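Local coordinates for Tb427.07.360- putative uncharacterized metacyclic invariant surface protein from Trypanosoma brucei (Trypanosoma brucei, PDB 5VTL) that is of unknown function but is probably displayed on the surface of metacyclic-stage trypanosomes, at residues 33-38 against 82-87. Numbering follows the deposited sequence.
Sequences ANVSDA and AAKTAL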
ATOM      1  N   ALA A  33      10.076  -3.994  -2.096  1.00  8.71           N
ATOM      2  CA  ALA A  33      11.211  -3.109  -2.351  1.00  6.23           C
ATOM      3  C   ALA A  33      11.642  -2.442  -1.057  1.00  6.81           C
ATOM      4  O   ALA A  33      12.836  -2.211  -0.825  1.00  8.32           O
ATOM      5  CB  ALA A  33      10.858  -2.060  -3.397  1.00  9.38           C
ATOM      6  N   ASN A  34      10.669  -2.108  -0.219  1.00  7.53           N
ATOM      7  CA  ASN A  34      10.986  -1.463   1.064  1.00  8.37           C
ATOM      8  C   ASN A  34      11.796  -2.376   1.973  1.00  8.51           C
ATOM      9  O   ASN A  34      12.704  -1.918   2.668  1.00  7.36           O
ATOM     10  CB  ASN A  34       9.720  -0.980   1.761  1.00  9.92           C
ATOM     11  CG  ASN A  34       9.205   0.337   1.197  1.00 13.26           C
ATOM     12  OD1 ASN A  34       9.979   1.164   0.709  1.00 21.83           O
ATOM     13  ND2 ASN A  34       7.907   0.560   1.316  1.00 18.63           N
ATOM     14  N   VAL A  35      11.483  -3.669   1.947  1.00  9.64           N
ATOM     15  CA  VAL A  35      12.232  -4.662   2.723  1.00  8.95           C
ATOM     16  C   VAL A  35      13.634  -4.793   2.190  1.00 10.50           C
ATOM     17  O   VAL A  35      14.603  -4.823   2.948  1.00  8.05           O
ATOM     18  CB  VAL A  35      11.547  -6.037   2.697  1.00 13.24           C
ATOM     19  CG1 VAL A  35      12.477  -7.157   3.236  1.00 12.68           C
ATOM     20  CG2 VAL A  35      10.278  -5.970   3.510  1.00 12.84           C
ATOM     21  N   SER A  36      13.752  -4.843   0.872  1.00  8.59           N
ATOM     22  CA  SER A  36      15.054  -5.003   0.254  1.00 10.68           C
ATOM     23  C   SER A  36      15.940  -3.839   0.664  1.00  9.30           C
ATOM     24  O   SER A  36      17.126  -4.005   0.997  1.00 10.19           O
ATOM     25  CB  SER A  36      14.905  -5.026  -1.265  1.00 10.14           C
ATOM     26  OG  SER A  36      14.320  -6.232  -1.701  1.00 41.05           O
ATOM     27  N   ASP A  37      15.349  -2.650   0.670  1.00  9.14           N
ATOM     28  CA  ASP A  37      16.115  -1.460   1.010  1.00  8.75           C
ATOM     29  C   ASP A  37      16.454  -1.403   2.518  1.00  7.68           C
ATOM     30  O   ASP A  37      17.539  -0.932   2.912  1.00  9.20           O
ATOM     31  CB  ASP A  37      15.380  -0.206   0.581  1.00  9.70           C
ATOM     32  CG  ASP A  37      16.296   0.999   0.537  1.00 34.90           C
ATOM     33  OD1 ASP A  37      17.192   1.034  -0.338  1.00 32.73           O
ATOM     34  OD2 ASP A  37      16.144   1.901   1.386  1.00 29.10           O
ATOM     35  N   ALA A  38      15.532  -1.880   3.352  1.00  5.86           N
ATOM     36  CA  ALA A  38      15.774  -1.944   4.783  1.00 13.16           C
ATOM     37  C   ALA A  38      16.936  -2.894   5.100  1.00 11.79           C
ATOM     38  O   ALA A  38      17.772  -2.585   5.948  1.00  5.69           O
ATOM     39  CB  ALA A  38      14.506  -2.362   5.552  1.00  9.75           C
ATOM     40  N   ALA A  82      10.849  -5.229  11.410  1.00  8.57           N
ATOM     41  CA  ALA A  82       9.552  -4.568  11.282  1.00  7.11           C
ATOM     42  C   ALA A  82       9.092  -4.520   9.815  1.00 10.02           C
ATOM     43  O   ALA A  82       7.924  -4.795   9.515  1.00  8.60           O
ATOM     44  CB  ALA A  82       9.618  -3.174  11.867  1.00  7.27           C
ATOM     45  N   ALA A  83      10.014  -4.209   8.900  1.00  7.81           N
ATOM     46  CA  ALA A  83       9.694  -4.205   7.471  1.00  8.64           C
ATOM     47  C   ALA A  83       9.241  -5.592   6.999  1.00  9.68           C
ATOM     48  O   ALA A  83       8.262  -5.734   6.248  1.00 10.58           O
ATOM     49  CB  ALA A  83      10.882  -3.754   6.655  1.00  9.30           C
ATOM     50  N   LYS A  84       9.968  -6.622   7.402  1.00  9.38           N
ATOM     51  CA  LYS A  84       9.618  -7.978   6.998  1.00  9.20           C
ATOM     52  C   LYS A  84       8.242  -8.421   7.531  1.00 10.51           C
ATOM     53  O   LYS A  84       7.495  -9.097   6.828  1.00 12.09           O
ATOM     54  CB  LYS A  84      10.718  -8.964   7.429  1.00  9.96           C
ATOM     55  CG  LYS A  84      12.002  -8.729   6.710  1.00  7.90           C
ATOM     56  CD  LYS A  84      13.137  -9.582   7.246  1.00 13.50           C
ATOM     57  CE  LYS A  84      14.407  -9.378   6.391  1.00 14.51           C
ATOM     58  NZ  LYS A  84      15.573 -10.241   6.817  1.00 25.59           N
ATOM     59  N   THR A  85       7.935  -8.083   8.778  1.00 12.32           N
ATOM     60  CA  THR A  85       6.632  -8.387   9.368  1.00 10.40           C
ATOM     61  C   THR A  85       5.539  -7.645   8.611  1.00 15.38           C
ATOM     62  O   THR A  85       4.443  -8.176   8.389  1.00 14.68           O
ATOM     63  CB  THR A  85       6.589  -7.996  10.848  1.00 10.49           C
ATOM     64  OG1 THR A  85       7.558  -8.767  11.567  1.00 17.18           O
ATOM     65  CG2 THR A  85       5.210  -8.216  11.447  1.00 20.48           C
ATOM     66  N   ALA A  86       5.841  -6.420   8.203  1.00 12.01           N
ATOM     67  CA  ALA A  86       4.876  -5.608   7.463  1.00  9.46           C
ATOM     68  C   ALA A  86       4.638  -6.199   6.074  1.00 11.80           C
ATOM     69  O   ALA A  86       3.500  -6.246   5.605  1.00 11.39           O
ATOM     70  CB  ALA A  86       5.342  -4.154   7.393  1.00  7.47           C
ATOM     71  N   LEU A  87       5.694  -6.708   5.443  1.00  9.17           N
ATOM     72  CA  LEU A  87       5.545  -7.361   4.146  1.00  9.06           C
ATOM     73  C   LEU A  87       4.649  -8.587   4.278  1.00 14.47           C
ATOM     74  O   LEU A  87       3.793  -8.824   3.429  1.00 12.47           O
ATOM     75  CB  LEU A  87       6.902  -7.765   3.582  1.00  9.11           C
ATOM     76  CG  LEU A  87       6.954  -8.500   2.245  1.00 13.11           C
ATOM     77  CD1 LEU A  87       6.214  -7.751   1.136  1.00 10.06           C
ATOM     78  CD2 LEU A  87       8.406  -8.732   1.861  1.00 11.42           C
TER
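Val35 packs its two methyl groups against three residues of the facing helix, Ala83, Lys84 and Leu87. CG2 lies 3.4 Å from the backbone O of Ala83, and the same methyl touches CB of Ala83 at 3.9 Å. It also meets CD2 of Leu87 at 3.7 Å, and CB of Leu87 is almost as near. CG1 takes the other neighbour, CG of Lys84, at 3.8 Å. The torsion sets the two branches apart: CG1 lies opposite the backbone N (chi1 167°), and CG2 lies opposite the carbonyl carbon, on the side of Ala83 and Leu87. Lys84 crosses the valine side chain at about a right angle, and it is CG, near the start of its extended chain, that touches. One turn after Val35, the methyl of Ala38 meets that of Ala83 at 4.0 Å. The side chains meet through apolar groups. The small alanines are consistent with the close approach of the backbones, with the CA atoms of Val35 and Ala83 5.4 Å apart. The two segments run nearly antiparallel, at 164°, with their axes 9.0 Å apart. They belong to the long helices 4-58 and 63-102, which pack with helix 157-209 as an elongated three-helix bundle, in a chain of the glutamic acid/alanine-rich protein family. Helix 157-209 covers one flank: Ala187 touches Ala83, and Arg183 touches Ala86. Asp37 is held by salt bridges to Arg188 and Arg192, which tie helix 4-58 to helix 157-209. Lys84 reaches back to Glu80 in a long, weak ion pair, while Leu87 also packs on Ala31.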